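Local coordinates for potential RNA-dependent RNA polymerase (Human picobirnavirus, PDB 5I62), which copies RNA from an RNA template using ribonucleoside triphosphates, probably serving both transcription and replication of the viral double-stranded RNA genome, at residues V7-P15 / E177-G185. Numbering follows the deposited sequence.
Sequences VWSKYFNIP and EWSGAAVLG
Ser179 N donates a nearly straight hydrogen bond to Lys10 O (2.9 Å, 179° at the hydrogen), tying helix 5-11 to strand 176-189. Lys10 O also lies in the plane of the Trp178 ring, at its edge, 3.5 Å from CE3. Further along that edge, Trp178 CH2 meets Asn13 OD1, with the amide plane almost perpendicular to the indole. With CG anti to the carbonyl carbon (chi1 -56°), the indole of Trp178 reaches past Lys10 O to Asn13.

Tyr11 lies against the strand. Ser179 CB sits over the centre of its ring in a CH-pi contact, 3.6 Å from the centroid. Tyr11 CA makes a CA-H...O contact with Ser179 O (3.2 Å). Ala181 CB touches Tyr11 CD2, and the phenol OH is hydrogen-bonded to Tyr315 OH. Farther along, Val183 CG2 meets the ring edge of Phe12, 3.5 Å from Phe12 CZ.

The axes of 7-11 and 177-180 cross at -95°. Helix 5-11 thus packs across a mixed sheet, probably part of the fingers of this viral RNA-dependent RNA polymerase. Strand 176-189 pairs with strand 168-173 through Trp178 and Gly180, then with strand 306-309 through Ala182. Helix 17-28 packs against both Phe12 and Val183.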
loop_
_atom_site.group_PDB
_atom_site.type_symbol
_atom_site.label_atom_id
_atom_site.label_comp_id
_atom_site.label_asym_id
_atom_site.label_seq_id
_atom_site.Cartn_x
_atom_site.Cartn_y
_atom_site.Cartn_z
ATOM N N VAL A 7 -25.225 0.851 23.341
ATOM C CA VAL A 7 -25.033 1.343 21.976
ATOM C C VAL A 7 -23.791 0.722 21.352
ATOM O O VAL A 7 -23.823 0.270 20.205
ATOM C CB VAL A 7 -24.980 2.883 21.940
ATOM C CG1 VAL A 7 -24.641 3.371 20.526
ATOM C CG2 VAL A 7 -26.315 3.467 22.367
ATOM N N TRP A 8 -22.708 0.640 22.135
ATOM C CA TRP A 8 -21.506 -0.059 21.700
ATOM C C TRP A 8 -21.824 -1.475 21.240
ATOM O O TRP A 8 -21.275 -1.951 20.239
ATOM C CB TRP A 8 -20.480 -0.066 22.836
ATOM C CG TRP A 8 -19.170 -0.745 22.550
ATOM C CD1 TRP A 8 -18.724 -1.929 23.079
ATOM C CD2 TRP A 8 -18.114 -0.267 21.692
ATOM N NE1 TRP A 8 -17.470 -2.224 22.594
ATOM C CE2 TRP A 8 -17.070 -1.221 21.747
ATOM C CE3 TRP A 8 -17.962 0.861 20.877
ATOM C CZ2 TRP A 8 -15.885 -1.077 21.021
ATOM C CZ3 TRP A 8 -16.783 1.011 20.157
ATOM C CH2 TRP A 8 -15.756 0.043 20.233
ATOM N N SER A 9 -22.738 -2.159 21.938
ATOM C CA SER A 9 -23.061 -3.527 21.555
ATOM C C SER A 9 -23.927 -3.609 20.291
ATOM O O SER A 9 -24.230 -4.720 19.848
ATOM C CB SER A 9 -23.737 -4.257 22.725
ATOM O OG SER A 9 -24.894 -3.582 23.162
ATOM N N LYS A 10 -24.319 -2.474 19.695
ATOM C CA LYS A 10 -24.948 -2.493 18.382
ATOM C C LYS A 10 -23.932 -2.372 17.253
ATOM O O LYS A 10 -24.271 -2.641 16.094
ATOM C CB LYS A 10 -25.978 -1.373 18.260
ATOM C CG LYS A 10 -27.110 -1.462 19.268
ATOM C CD LYS A 10 -28.037 -0.261 19.120
ATOM C CE LYS A 10 -29.090 -0.263 20.236
ATOM N NZ LYS A 10 -29.698 -1.627 20.359
ATOM N N TYR A 11 -22.707 -1.960 17.577
ATOM C CA TYR A 11 -21.580 -1.925 16.656
ATOM C C TYR A 11 -20.742 -3.190 16.726
ATOM O O TYR A 11 -20.194 -3.625 15.711
ATOM C CB TYR A 11 -20.688 -0.721 16.960
ATOM C CG TYR A 11 -21.329 0.605 16.641
ATOM C CD1 TYR A 11 -22.211 1.202 17.524
ATOM C CD2 TYR A 11 -21.033 1.270 15.452
ATOM C CE1 TYR A 11 -22.804 2.424 17.227
ATOM C CE2 TYR A 11 -21.611 2.489 15.153
ATOM C CZ TYR A 11 -22.497 3.058 16.040
ATOM O OH TYR A 11 -23.080 4.274 15.740
ATOM N N PHE A 12 -20.621 -3.793 17.913
ATOM C CA PHE A 12 -19.806 -4.985 18.079
ATOM C C PHE A 12 -20.561 -6.055 18.842
ATOM O O PHE A 12 -21.386 -5.768 19.704
ATOM C CB PHE A 12 -18.494 -4.675 18.786
ATOM C CG PHE A 12 -17.631 -3.731 18.018
ATOM C CD1 PHE A 12 -16.795 -4.209 17.020
ATOM C CD2 PHE A 12 -17.734 -2.370 18.214
ATOM C CE1 PHE A 12 -16.024 -3.348 16.272
ATOM C CE2 PHE A 12 -16.958 -1.487 17.452
ATOM C CZ PHE A 12 -16.112 -1.988 16.490
ATOM N N ASN A 13 -20.248 -7.290 18.504
ATOM C CA ASN A 13 -20.803 -8.459 19.168
ATOM C C ASN A 13 -20.139 -8.559 20.536
ATOM O O ASN A 13 -18.939 -8.815 20.624
ATOM C CB ASN A 13 -20.541 -9.688 18.306
ATOM C CG ASN A 13 -21.236 -10.935 18.825
ATOM O OD1 ASN A 13 -22.423 -10.913 19.155
ATOM N ND2 ASN A 13 -20.497 -12.028 18.880
ATOM N N ILE A 14 -20.905 -8.291 21.604
ATOM C CA ILE A 14 -20.390 -8.149 22.993
ATOM C C ILE A 14 -21.051 -9.234 23.853
ATOM O O ILE A 14 -22.269 -9.375 23.807
ATOM C CB ILE A 14 -20.699 -6.724 23.583
ATOM C CG1 ILE A 14 -20.037 -5.603 22.770
ATOM C CG2 ILE A 14 -20.308 -6.592 25.057
ATOM C CD1 ILE A 14 -18.542 -5.770 22.559
ATOM N N PRO A 15 -20.268 -9.958 24.673
ATOM C CA PRO A 15 -18.862 -9.673 24.966
ATOM C C PRO A 15 -17.869 -10.179 23.915
ATOM O O PRO A 15 -18.168 -11.059 23.107
ATOM C CB PRO A 15 -18.628 -10.388 26.322
ATOM C CG PRO A 15 -19.921 -11.179 26.612
ATOM C CD PRO A 15 -20.712 -11.196 25.342
ATOM N N GLU A 177 -29.445 -6.587 12.107
ATOM C CA GLU A 177 -29.065 -5.221 11.758
ATOM C C GLU A 177 -28.026 -4.737 12.756
ATOM O O GLU A 177 -28.305 -4.645 13.956
ATOM C CB GLU A 177 -30.242 -4.250 11.727
ATOM C CG GLU A 177 -29.708 -2.816 11.563
ATOM C CD GLU A 177 -30.752 -1.782 11.184
ATOM O OE1 GLU A 177 -31.868 -2.149 10.741
ATOM O OE2 GLU A 177 -30.438 -0.583 11.333
ATOM N N TRP A 178 -26.826 -4.457 12.263
ATOM C CA TRP A 178 -25.755 -3.865 13.055
ATOM C C TRP A 178 -25.517 -2.428 12.605
ATOM O O TRP A 178 -25.956 -2.000 11.537
ATOM C CB TRP A 178 -24.449 -4.656 12.915
ATOM C CG TRP A 178 -24.501 -6.118 13.264
ATOM C CD1 TRP A 178 -24.710 -7.168 12.409
ATOM C CD2 TRP A 178 -24.303 -6.695 14.560
ATOM N NE1 TRP A 178 -24.661 -8.365 13.099
ATOM C CE2 TRP A 178 -24.413 -8.099 14.419
ATOM C CE3 TRP A 178 -24.044 -6.163 15.827
ATOM C CZ2 TRP A 178 -24.253 -8.973 15.493
ATOM C CZ3 TRP A 178 -23.902 -7.038 16.900
ATOM C CH2 TRP A 178 -24.009 -8.426 16.722
ATOM N N SER A 179 -24.803 -1.679 13.431
ATOM C CA SER A 179 -24.291 -0.380 13.026
ATOM C C SER A 179 -22.801 -0.555 12.743
ATOM O O SER A 179 -22.079 -1.121 13.570
ATOM C CB SER A 179 -24.546 0.676 14.103
ATOM O OG SER A 179 -24.551 1.990 13.546
ATOM N N GLY A 180 -22.347 -0.096 11.574
ATOM C CA GLY A 180 -20.981 -0.373 11.147
ATOM C C GLY A 180 -20.002 0.713 11.580
ATOM O O GLY A 180 -20.322 1.902 11.601
ATOM N N ALA A 181 -18.787 0.286 11.921
ATOM C CA ALA A 181 -17.700 1.214 12.182
ATOM C C ALA A 181 -16.376 0.557 11.816
ATOM O O ALA A 181 -16.139 -0.608 12.149
ATOM C CB ALA A 181 -17.687 1.665 13.650
ATOM N N ALA A 182 -15.506 1.318 11.152
ATOM C CA ALA A 182 -14.120 0.898 11.038
ATOM C C ALA A 182 -13.496 0.860 12.428
ATOM O O ALA A 182 -13.909 1.580 13.338
ATOM C CB ALA A 182 -13.317 1.845 10.140
ATOM N N VAL A 183 -12.498 0.014 12.592
ATOM C CA VAL A 183 -11.736 -0.043 13.833
ATOM C C VAL A 183 -10.360 0.548 13.580
ATOM O O VAL A 183 -9.715 0.219 12.578
ATOM C CB VAL A 183 -11.639 -1.486 14.355
ATOM C CG1 VAL A 183 -10.587 -1.593 15.453
ATOM C CG2 VAL A 183 -13.015 -1.956 14.866
ATOM N N LEU A 184 -9.901 1.408 14.498
ATOM C CA LEU A 184 -8.589 2.044 14.380
ATOM C C LEU A 184 -7.495 0.994 14.499
ATOM O O LEU A 184 -7.323 0.386 15.563
ATOM C CB LEU A 184 -8.402 3.121 15.443
ATOM C CG LEU A 184 -7.040 3.842 15.380
ATOM C CD1 LEU A 184 -6.891 4.666 14.095
ATOM C CD2 LEU A 184 -6.785 4.720 16.599
ATOM N N GLY A 185 -6.761 0.779 13.406
ATOM C CA GLY A 185 -5.590 -0.067 13.386
ATOM C C GLY A 185 -4.305 0.732 13.190
ATOM O O GLY A 185 -4.293 1.960 13.102
#